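Local coordinates for D-galactonate dehydratase family member RspA (Pantoea ananatis, PDB 3T6C), which dehydrates D-gluconate weakly in vitro, using one magnesium ion per subunit, and probably has no significant role in gluconate breakdown in the cell, at residues A98-G102 with Y103-G107; E298-N302 with V303-K307; R319-I322 with S323-G326; P330-K333 with I334-S338. One frame throughout, in Å; residues are numbered along the deposited sequence. Where two conformers were deposited one is given.

Interaction 1 (A98-G102 with Y103-G107); sequences AAVSG and YWRNG. With GCO (D-gluconic acid), chain L.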
loop_
_atom_site.group_PDB
_atom_site.type_symbol
_atom_site.label_atom_id
_atom_site.label_comp_id
_atom_site.label_asym_id
_atom_site.label_seq_id
_atom_site.Cartn_x
_atom_site.Cartn_y
_atom_site.Cartn_z
ATOM N N ALA A 98 16.498 34.037 2.147
ATOM C CA ALA A 98 17.795 33.816 1.474
ATOM C C ALA A 98 17.713 32.511 0.692
ATOM O O ALA A 98 18.244 32.426 -0.438
ATOM C CB ALA A 98 18.928 33.772 2.503
ATOM N N ALA A 99 17.020 31.501 1.248
ATOM C CA ALA A 99 16.953 30.198 0.615
ATOM C C ALA A 99 16.349 30.259 -0.791
ATOM O O ALA A 99 16.757 29.494 -1.654
ATOM C CB ALA A 99 16.135 29.200 1.487
ATOM N N VAL A 100 15.348 31.105 -0.981
ATOM C CA VAL A 100 14.679 31.247 -2.264
ATOM C C VAL A 100 15.146 32.420 -3.096
ATOM O O VAL A 100 14.572 32.668 -4.155
ATOM C CB VAL A 100 13.126 31.307 -2.109
ATOM C CG1 VAL A 100 12.606 30.008 -1.433
ATOM C CG2 VAL A 100 12.667 32.588 -1.349
ATOM N N SER A 101 16.170 33.166 -2.636
ATOM C CA SER A 101 16.522 34.442 -3.294
ATOM C C SER A 101 16.980 34.266 -4.739
ATOM O O SER A 101 16.752 35.148 -5.556
ATOM C CB SER A 101 17.599 35.169 -2.463
ATOM O OG SER A 101 18.792 34.362 -2.349
ATOM N N GLY A 102 17.593 33.120 -5.033
ATOM C CA GLY A 102 18.010 32.793 -6.380
ATOM C C GLY A 102 17.046 31.867 -7.102
ATOM O O GLY A 102 17.398 31.410 -8.242
ATOM N N TYR A 103 15.816 31.746 -6.571
ATOM C CA TYR A 103 14.818 30.837 -7.155
ATOM C C TYR A 103 15.289 29.412 -6.972
ATOM O O TYR A 103 14.664 28.700 -6.169
ATOM C CB TYR A 103 14.341 31.230 -8.554
ATOM C CG TYR A 103 13.125 30.454 -8.993
ATOM C CD1 TYR A 103 12.004 30.315 -8.158
ATOM C CD2 TYR A 103 13.080 29.878 -10.266
ATOM C CE1 TYR A 103 10.837 29.594 -8.593
ATOM C CE2 TYR A 103 11.927 29.161 -10.697
ATOM C CZ TYR A 103 10.834 29.035 -9.857
ATOM O OH TYR A 103 9.708 28.346 -10.329
ATOM N N TRP A 104 16.072 28.885 -7.888
ATOM C CA TRP A 104 16.650 27.558 -7.688
ATOM C C TRP A 104 17.420 27.476 -6.383
ATOM O O TRP A 104 17.966 28.464 -5.879
ATOM C CB TRP A 104 17.599 27.186 -8.852
ATOM C CG TRP A 104 16.855 26.856 -10.143
ATOM C CD1 TRP A 104 16.376 25.629 -10.478
ATOM C CD2 TRP A 104 16.486 27.746 -11.214
ATOM N NE1 TRP A 104 15.792 25.662 -11.709
ATOM C CE2 TRP A 104 15.814 26.956 -12.174
ATOM C CE3 TRP A 104 16.702 29.106 -11.476
ATOM C CZ2 TRP A 104 15.307 27.488 -13.368
ATOM C CZ3 TRP A 104 16.204 29.648 -12.656
ATOM C CH2 TRP A 104 15.506 28.835 -13.596
ATOM N N ARG A 105 17.383 26.273 -5.798
ATOM C CA ARG A 105 17.830 26.081 -4.404
ATOM C C ARG A 105 18.076 24.583 -4.160
ATOM O O ARG A 105 18.043 23.790 -5.096
ATOM C CB ARG A 105 16.804 26.646 -3.419
ATOM C CG ARG A 105 15.406 26.028 -3.655
ATOM C CD ARG A 105 14.346 26.912 -3.186
ATOM N NE ARG A 105 13.019 26.267 -3.176
ATOM C CZ ARG A 105 12.001 26.696 -3.936
ATOM N NH1 ARG A 105 12.154 27.738 -4.787
ATOM N NH2 ARG A 105 10.837 26.083 -3.849
ATOM N N ASN A 106 18.352 24.205 -2.910
ATOM C CA ASN A 106 18.567 22.788 -2.539
ATOM C C ASN A 106 19.742 22.167 -3.249
ATOM O O ASN A 106 19.591 21.191 -4.000
ATOM C CB ASN A 106 17.308 21.973 -2.813
ATOM C CG ASN A 106 16.128 22.414 -1.941
ATOM O OD1 ASN A 106 16.283 22.617 -0.742
ATOM N ND2 ASN A 106 14.962 22.559 -2.543
ATOM N N GLY A 107 20.942 22.678 -2.968
ATOM C CA GLY A 107 22.127 22.055 -3.501
ATOM C C GLY A 107 23.318 22.412 -2.624
ATOM O O GLY A 107 23.215 23.293 -1.744
HETATM C C1 GCO L . 8.279 29.606 -16.576
HETATM C C2 GCO L . 8.892 29.998 -15.279
HETATM C C3 GCO L . 9.565 31.325 -15.300
HETATM C C4 GCO L . 10.471 31.419 -14.072
HETATM C C5 GCO L . 11.855 31.959 -14.416
HETATM C C6 GCO L . 12.866 32.013 -13.294
HETATM O O1A GCO L . 8.746 30.088 -17.666
HETATM O O1B GCO L . 7.380 28.750 -16.556
HETATM O O2 GCO L . 7.974 29.739 -14.256
HETATM O O3 GCO L . 8.503 32.201 -15.272
HETATM O O4 GCO L . 9.808 32.177 -13.112
HETATM O O5 GCO L . 12.361 31.179 -15.437
HETATM O O6 GCO L . 14.141 32.498 -13.646
HETATM O O HOH W 1 17.964 30.452 -4.010
#
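Val-100 and Arg-105 run alongside each other. The methyl CG1 of Val-100 sits over one face of the Arg-105 guanidinium and is 4.0 Å from Arg-105 CD. In Arg-105 a chi1 of 55° tucks CG over the backbone, and the chain then runs extended to NE. Its NH1 turns back to the Tyr-103 carbonyl O at 3.0 Å. NH2 and NE form salt bridges to Glu-249 and Glu-278 of the second subunit, so the group is held by a carbonyl of its own chain and two carboxylates of the neighbour. A type I beta turn from Val-100 to Tyr-103 reverses the chain, with Tyr-103 N bonded to Val-100 O at 2.9 Å. Inside the bend one water links three backbone atoms: it donates to Ala-99 O and Trp-104 O and accepts from Gly-102 N. Tyr-103 CD2 stands 3.8 Å above one face of the Trp-104 ring, toward its rim, while Trp-104 CZ3 lies at the edge of the Tyr-103 ring. Both rings border the D-gluconate of the second subunit: Trp-104 CZ3 is 3.7 Å from O6 of this ligand. Tyr-103 OH bonds to the carboxylate OE2, and Trp-104 NE1 to the backbone O, of Glu-298 of that subunit. The Val-100 to Tyr-103 turn of the N-terminal domain thus reaches across a subunit interface to line a neighbouring enolase-superfamily active site.

Interaction 2 (E298-N302 with V303-K307); sequences ELFVN and VNEWK. With MG (magnesium ion), chain C; GCO (D-gluconic acid), chain D.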
loop_
_atom_site.group_PDB
_atom_site.type_symbol
_atom_site.label_atom_id
_atom_site.label_comp_id
_atom_site.label_asym_id
_atom_site.label_seq_id
_atom_site.Cartn_x
_atom_site.Cartn_y
_atom_site.Cartn_z
ATOM N N GLU A 298 25.392 12.102 5.070
ATOM C CA GLU A 298 26.386 13.195 4.978
ATOM C C GLU A 298 26.301 13.898 3.628
ATOM O O GLU A 298 26.650 15.095 3.540
ATOM C CB GLU A 298 27.837 12.691 5.226
ATOM C CG GLU A 298 28.331 11.809 4.090
ATOM C CD GLU A 298 29.624 11.075 4.428
ATOM O OE1 GLU A 298 29.730 10.500 5.522
ATOM O OE2 GLU A 298 30.558 11.063 3.616
ATOM N N LEU A 299 25.865 13.191 2.583
ATOM C CA LEU A 299 25.736 13.791 1.245
ATOM C C LEU A 299 24.430 14.572 1.021
ATOM O O LEU A 299 24.280 15.213 -0.017
ATOM C CB LEU A 299 25.822 12.691 0.158
ATOM C CG LEU A 299 27.251 12.287 -0.187
ATOM C CD1 LEU A 299 27.253 10.967 -0.978
ATOM C CD2 LEU A 299 27.893 13.414 -1.071
ATOM N N PHE A 300 23.464 14.481 1.942
ATOM C CA PHE A 300 22.131 15.009 1.622
ATOM C C PHE A 300 22.070 16.538 1.560
ATOM O O PHE A 300 22.780 17.249 2.296
ATOM C CB PHE A 300 21.122 14.573 2.682
ATOM C CG PHE A 300 20.819 13.099 2.688
ATOM C CD1 PHE A 300 21.157 12.242 1.642
ATOM C CD2 PHE A 300 20.153 12.560 3.784
ATOM C CE1 PHE A 300 20.806 10.872 1.678
ATOM C CE2 PHE A 300 19.774 11.227 3.825
ATOM C CZ PHE A 300 20.117 10.359 2.809
ATOM N N VAL A 301 21.437 17.003 0.502
ATOM C CA VAL A 301 21.160 18.430 0.254
ATOM C C VAL A 301 19.687 18.798 0.130
ATOM O O VAL A 301 19.361 19.988 -0.196
ATOM C CB VAL A 301 21.981 18.903 -0.965
ATOM C CG1 VAL A 301 23.484 18.861 -0.692
ATOM C CG2 VAL A 301 21.676 18.026 -2.195
ATOM N N ASN A 302 18.777 17.832 0.234
ATOM C CA ASN A 302 17.411 18.067 -0.241
ATOM C C ASN A 302 16.438 17.292 0.667
ATOM O O ASN A 302 16.692 16.110 0.990
ATOM C CB ASN A 302 17.330 17.531 -1.683
ATOM C CG ASN A 302 16.057 17.969 -2.427
ATOM O OD1 ASN A 302 14.923 17.848 -1.905
ATOM N ND2 ASN A 302 16.240 18.536 -3.621
ATOM N N VAL A 303 15.316 17.918 1.019
ATOM C CA VAL A 303 14.310 17.274 1.858
ATOM C C VAL A 303 13.772 15.964 1.227
ATOM O O VAL A 303 13.399 14.997 1.947
ATOM C CB VAL A 303 13.149 18.266 2.156
ATOM C CG1 VAL A 303 12.465 18.727 0.853
ATOM C CG2 VAL A 303 12.095 17.635 3.130
ATOM N N ASN A 304 13.709 15.912 -0.113
ATOM C CA ASN A 304 13.228 14.699 -0.791
ATOM C C ASN A 304 14.211 13.511 -0.701
ATOM O O ASN A 304 13.851 12.372 -1.040
ATOM C CB ASN A 304 12.883 15.025 -2.239
ATOM C CG ASN A 304 11.482 15.550 -2.361
ATOM O OD1 ASN A 304 10.549 14.839 -2.023
ATOM N ND2 ASN A 304 11.322 16.783 -2.800
ATOM N N GLU A 305 15.424 13.759 -0.189
ATOM C CA GLU A 305 16.329 12.682 0.217
ATOM C C GLU A 305 16.054 12.201 1.640
ATOM O O GLU A 305 15.818 11.025 1.863
ATOM C CB GLU A 305 17.797 13.132 0.132
ATOM C CG GLU A 305 18.183 13.455 -1.323
ATOM C CD GLU A 305 19.516 14.190 -1.477
ATOM O OE1 GLU A 305 19.831 15.021 -0.577
ATOM O OE2 GLU A 305 20.222 13.969 -2.505
ATOM N N TRP A 306 16.158 13.099 2.616
ATOM C CA TRP A 306 16.111 12.677 4.021
ATOM C C TRP A 306 14.711 12.396 4.590
ATOM O O TRP A 306 14.536 11.455 5.403
ATOM C CB TRP A 306 16.880 13.628 4.932
ATOM C CG TRP A 306 16.591 15.111 4.829
ATOM C CD1 TRP A 306 17.312 16.008 4.109
ATOM C CD2 TRP A 306 15.570 15.863 5.496
ATOM N NE1 TRP A 306 16.802 17.299 4.264
ATOM C CE2 TRP A 306 15.714 17.212 5.091
ATOM C CE3 TRP A 306 14.528 15.522 6.353
ATOM C CZ2 TRP A 306 14.864 18.233 5.550
ATOM C CZ3 TRP A 306 13.681 16.572 6.838
ATOM C CH2 TRP A 306 13.862 17.875 6.419
ATOM N N LYS A 307 13.699 13.133 4.123
ATOM C CA LYS A 307 12.392 13.020 4.776
ATOM C C LYS A 307 11.781 11.615 4.631
ATOM O O LYS A 307 11.342 11.028 5.629
ATOM C CB LYS A 307 11.442 14.137 4.278
ATOM C CG LYS A 307 10.116 14.149 5.116
ATOM C CD LYS A 307 9.242 15.300 4.548
ATOM C CE LYS A 307 7.867 15.309 5.171
ATOM N NZ LYS A 307 7.109 14.065 4.874
HETATM MG MG MG C . 30.880 8.734 5.988
HETATM C C1 GCO D . 32.872 10.570 7.081
HETATM C C2 GCO D . 32.857 10.908 5.638
HETATM C C3 GCO D . 34.074 11.671 5.150
HETATM C C4 GCO D . 33.844 12.210 3.753
HETATM C C5 GCO D . 34.501 13.561 3.611
HETATM C C6 GCO D . 34.301 14.191 2.244
HETATM O O1A GCO D . 33.535 11.244 7.924
HETATM O O1B GCO D . 32.074 9.664 7.490
HETATM O O2 GCO D . 32.449 9.781 4.908
HETATM O O3 GCO D . 35.130 10.784 5.204
HETATM O O4 GCO D . 34.402 11.287 2.836
HETATM O O5 GCO D . 33.984 14.400 4.576
HETATM O O6 GCO D . 34.877 15.475 2.100
HETATM O O HOH W 2 12.757 19.282 -2.968
HETATM O O HOH W 3 30.034 7.921 4.251
#
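Phe-300 packs against the first turn of helix 303-311. Glu-305 CB lies over one face of its ring, 4.0 Å from the centroid and 18° off the normal, a CH-pi contact. Trp-306 CB touches the same ring at CD2, 3.6 Å away. The Glu-305 carboxylate turns back past the ring to the chain before the helix. Its OE1 takes a bond from Val-301 N at 2.8 Å and a weak one from Asn-302 N. Asn-302 is the N-cap. Its CG is anti to the backbone N (chi1 -168°), which brings OD1 to Asn-304 N at 2.9 Å with an N-H...O angle of 163°. Asn-302 and Glu-305 form a capping box: OD1 accepts from the first turn, and OE1 reaches back to the N-H groups of Val-301 and, weakly, of Asn-302. Asn-302 O in turn accepts from Glu-305 N at 2.9 Å. A water donates to Asn-302 OD1 and accepts from Asn-304 ND2. In the second subunit, Glu-305 OE2 receives Asn-302 ND2 and Pro-277 O receives Asn-304 ND2. At the other end of the loop Glu-298 OE1 binds the magnesium ion at 2.2 Å. The gluconate atoms O1B and O2 and a water share the ion, and Asp-246 and Glu-272 complete its shell. The second oxygen, Glu-298 OE2, lies 2.6 Å from gluconate O2 and also bonds to Tyr-103 of the second subunit.

Interaction 3 (R319-I322 with S323-G326); sequences RCHI and SSIG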
loop_
_atom_site.group_PDB
_atom_site.type_symbol
_atom_site.label_atom_id
_atom_site.label_comp_id
_atom_site.label_asym_id
_atom_site.label_seq_id
_atom_site.Cartn_x
_atom_site.Cartn_y
_atom_site.Cartn_z
ATOM N N ARG A 319 22.785 11.587 9.324
ATOM C CA ARG A 319 24.202 11.964 9.185
ATOM C C ARG A 319 24.529 13.328 8.600
ATOM O O ARG A 319 25.678 13.556 8.177
ATOM C CB ARG A 319 24.990 10.866 8.438
ATOM C CG ARG A 319 25.048 9.531 9.198
ATOM C CD ARG A 319 26.247 9.543 10.175
ATOM N NE ARG A 319 27.511 9.759 9.447
ATOM C CZ ARG A 319 28.568 10.440 9.930
ATOM N NH1 ARG A 319 28.526 11.100 11.106
ATOM N NH2 ARG A 319 29.702 10.499 9.216
ATOM N N CYS A 320 23.534 14.193 8.464
ATOM C CA CYS A 320 23.801 15.392 7.643
ATOM C C CYS A 320 25.053 16.140 8.043
ATOM O O CYS A 320 25.400 16.280 9.256
ATOM C CB CYS A 320 22.666 16.379 7.781
ATOM S SG CYS A 320 21.085 15.668 7.170
ATOM N N HIS A 321 25.704 16.683 6.999
ATOM C CA HIS A 321 26.745 17.706 7.183
ATOM C C HIS A 321 25.862 18.938 7.269
ATOM O O HIS A 321 25.222 19.360 6.253
ATOM C CB HIS A 321 27.611 17.682 5.911
ATOM C CG HIS A 321 28.764 18.652 5.900
ATOM N ND1 HIS A 321 29.917 18.443 6.628
ATOM C CD2 HIS A 321 28.972 19.769 5.172
ATOM C CE1 HIS A 321 30.761 19.437 6.397
ATOM N NE2 HIS A 321 30.219 20.242 5.496
ATOM N N ILE A 322 25.808 19.574 8.436
ATOM C CA ILE A 322 24.747 20.567 8.604
ATOM C C ILE A 322 24.945 21.783 7.694
ATOM O O ILE A 322 23.971 22.453 7.349
ATOM C CB ILE A 322 24.481 20.975 10.080
ATOM C CG1 ILE A 322 25.663 21.722 10.712
ATOM C CG2 ILE A 322 24.012 19.742 10.893
ATOM C CD1 ILE A 322 25.322 22.257 12.117
ATOM N N SER A 323 26.184 22.096 7.329
ATOM C CA SER A 323 26.300 23.220 6.369
ATOM C C SER A 323 25.730 22.849 4.998
ATOM O O SER A 323 25.262 23.727 4.258
ATOM C CB SER A 323 27.747 23.732 6.295
ATOM O OG SER A 323 28.661 22.762 5.761
ATOM N N SER A 324 25.759 21.566 4.633
ATOM C CA SER A 324 25.190 21.135 3.348
ATOM C C SER A 324 23.659 21.092 3.348
ATOM O O SER A 324 23.073 20.936 2.285
ATOM C CB SER A 324 25.735 19.767 2.902
ATOM O OG SER A 324 27.124 20.009 2.559
ATOM N N ILE A 325 23.034 21.150 4.529
ATOM C CA ILE A 325 21.586 21.339 4.602
ATOM C C ILE A 325 21.145 22.770 4.962
ATOM O O ILE A 325 19.958 23.032 5.143
ATOM C CB ILE A 325 20.833 20.225 5.322
ATOM C CG1 ILE A 325 21.442 19.951 6.695
ATOM C CG2 ILE A 325 20.842 18.997 4.404
ATOM C CD1 ILE A 325 20.985 20.980 7.771
ATOM N N GLY A 326 22.108 23.666 5.101
ATOM C CA GLY A 326 21.749 25.080 5.260
ATOM C C GLY A 326 21.888 25.644 6.654
ATOM O O GLY A 326 21.401 26.744 6.900
#
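Residues 321-325 make a tight turn in which His-321 O takes weak bonds from Ser-324 N at 2.8 Å and Ile-325 N at 3.3 Å, and Ile-322 O takes another weak one from Ile-325 N. The His-321 ring reaches the two serines, its CG anti to the backbone N (chi1 -179°). They meet its CD2-NE2 side. Ser-324 OG approaches the ring at the edge, near its plane, 3.2 Å from CD2. Ser-323 OG comes obliquely, 3.0 Å from NE2. The polar ends have partners elsewhere: ND1 bonds to His-348, a substrate-binding residue, and NE2 to Thr-63 O, while both serine hydroxyls bond to Asn-112. This places His-321 in the second shell, consistent with a part in positioning His-348 at the gluconate pocket. Trp-104 of the second subunit also meets the His-321 ring. An apolar group forms beside the polar one. Cys-320 CB meets Ile-325 CG1 at 3.9 Å. Ile-325 CD1 folds back against Ile-322, 4.2 Å from its CB. Arg-319, at the upstream end, touches gluconate and forms a salt bridge with Glu-375. Gly-326 ends the turn with a positive phi of 105°, where a side chain would press on the preceding carbonyl O. In the enolase C-terminal domain barrel, this loop joins strand 317-318 to helix 328-340. Ile-325 packs on that helix, and Ile-322 touches helices 328-340, 355-367 and 108-129.

Interaction 4 (P330-K333 with I334-S338); sequences PAKK and IAIYS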
loop_
_atom_site.group_PDB
_atom_site.type_symbol
_atom_site.label_atom_id
_atom_site.label_comp_id
_atom_site.label_asym_id
_atom_site.label_seq_id
_atom_site.Cartn_x
_atom_site.Cartn_y
_atom_site.Cartn_z
ATOM N N PRO A 330 17.815 24.738 9.770
ATOM C CA PRO A 330 17.277 23.471 9.242
ATOM C C PRO A 330 17.778 22.245 9.999
ATOM O O PRO A 330 17.035 21.261 10.074
ATOM C CB PRO A 330 17.749 23.472 7.797
ATOM C CG PRO A 330 18.997 24.384 7.786
ATOM C CD PRO A 330 18.624 25.469 8.770
ATOM N N ALA A 331 18.982 22.282 10.556
ATOM C CA ALA A 331 19.439 21.118 11.302
ATOM C C ALA A 331 18.537 20.857 12.501
ATOM O O ALA A 331 18.267 19.695 12.849
ATOM C CB ALA A 331 20.880 21.316 11.779
ATOM N N LYS A 332 18.134 21.914 13.203
ATOM C CA LYS A 332 17.263 21.721 14.356
ATOM C C LYS A 332 15.957 21.101 13.914
ATOM O O LYS A 332 15.398 20.210 14.611
ATOM C CB LYS A 332 17.036 23.078 15.081
ATOM C CG LYS A 332 16.152 23.001 16.302
ATOM C CD LYS A 332 16.769 22.156 17.390
ATOM C CE LYS A 332 16.032 22.366 18.705
ATOM N NZ LYS A 332 16.519 21.471 19.761
ATOM N N LYS A 333 15.467 21.525 12.755
ATOM C CA LYS A 333 14.213 20.944 12.220
ATOM C C LYS A 333 14.385 19.462 11.870
ATOM O O LYS A 333 13.514 18.659 12.163
ATOM C CB LYS A 333 13.688 21.713 11.008
ATOM C CG LYS A 333 13.418 23.174 11.391
ATOM C CD LYS A 333 12.890 23.889 10.173
ATOM C CE LYS A 333 12.674 25.389 10.587
ATOM N NZ LYS A 333 12.528 26.187 9.340
ATOM N N ILE A 334 15.512 19.101 11.267
ATOM C CA ILE A 334 15.741 17.694 10.934
ATOM C C ILE A 334 15.926 16.887 12.216
ATOM O O ILE A 334 15.500 15.731 12.305
ATOM C CB ILE A 334 17.029 17.579 10.061
ATOM C CG1 ILE A 334 16.722 18.145 8.659
ATOM C CG2 ILE A 334 17.440 16.089 9.968
ATOM C CD1 ILE A 334 17.970 18.465 7.838
ATOM N N ALA A 335 16.585 17.479 13.232
ATOM C CA ALA A 335 16.769 16.751 14.481
ATOM C C ALA A 335 15.397 16.451 15.120
ATOM O O ALA A 335 15.166 15.363 15.636
ATOM C CB ALA A 335 17.655 17.577 15.416
ATOM N N ILE A 336 14.512 17.436 15.121
ATOM C CA ILE A 336 13.136 17.276 15.656
ATOM C C ILE A 336 12.309 16.286 14.819
ATOM O O ILE A 336 11.621 15.399 15.373
ATOM C CB ILE A 336 12.452 18.641 15.735
ATOM C CG1 ILE A 336 13.049 19.403 16.928
ATOM C CG2 ILE A 336 10.896 18.455 15.845
ATOM C CD1 ILE A 336 12.666 20.886 16.958
ATOM N N TYR A 337 12.400 16.396 13.511
ATOM C CA TYR A 337 11.664 15.445 12.660
ATOM C C TYR A 337 12.139 14.003 12.943
ATOM O O TYR A 337 11.345 13.070 13.005
ATOM C CB TYR A 337 11.896 15.815 11.180
ATOM C CG TYR A 337 10.789 15.298 10.294
ATOM C CD1 TYR A 337 9.652 16.069 10.105
ATOM C CD2 TYR A 337 10.882 14.063 9.667
ATOM C CE1 TYR A 337 8.591 15.620 9.351
ATOM C CE2 TYR A 337 9.799 13.592 8.915
ATOM C CZ TYR A 337 8.668 14.364 8.782
ATOM O OH TYR A 337 7.623 13.910 7.996
ATOM N N SER A 338 13.442 13.848 13.152
ATOM C CA SER A 338 14.021 12.550 13.528
ATOM C C SER A 338 13.524 12.099 14.896
ATOM O O SER A 338 13.083 10.921 15.058
ATOM C CB SER A 338 15.561 12.650 13.526
ATOM O OG SER A 338 16.003 12.983 12.222
#
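Ile-334 O is gripped by two donors of Ser-338, its backbone N and its OG. They arrive from opposite faces of the carbonyl plane, OG at 2.8 Å. This is a serine side chain folded back onto its own helix, here helix 328-340 of a beta-alpha-beta unit with strands 317-318 and 344-345. The main-chain ladder behind it is regular. Ile-334 N reaches Pro-330 O at 2.9 Å, and Ala-335 N reaches Ala-331 O at 2.8 Å. Ile-336 and Tyr-337 repeat the step to Lys-332 and Lys-333. The side chains sort by direction. Pro-330 and Ala-331 pack on the loop before the helix, through Ile-325 and Ile-322. Ile-334 packs on Trp-306 of helix 303-311. On another side, Lys-333 forms salt bridges with Glu-92 and with Glu-339 of the third subunit, and the Tyr-337 ring stacks on Tyr-337 of that subunit. Lys-332 NZ bonds to Leu-137 O. Its chi1 of -180° sets CG 4.1 Å from Ile-336 CD1. The bend at chi2 (64°) then keeps the rest of the chain alongside, so that Lys-332 CE also lies 4.1 Å from Ile-336 CD1.

Overall arrangement
All four contacts are local and largely buried, but they differ in place and chemistry. The centre of interaction 3 is about 7 Å from the chain centre, that of interaction 1 about 22 Å. Interactions 2 and 3 follow neighbouring barrel strands, interaction 2 running on into helix 303-311, and carry substrate-binding residues; Phe-300 O meets Ile-325 CG2 between them. Interaction 4 is plain helix packing behind these loops. It receives Ile-322 and Ile-325 from interaction 3 and Trp-306 from interaction 2. Interaction 1 belongs to the N-terminal domain and touches 298-307 through Asn-106 and Gly-107. Its aromatic residues border the second subunit's site. Interaction 2 also touches that subunit, and interactions 2 and 4 both meet the third.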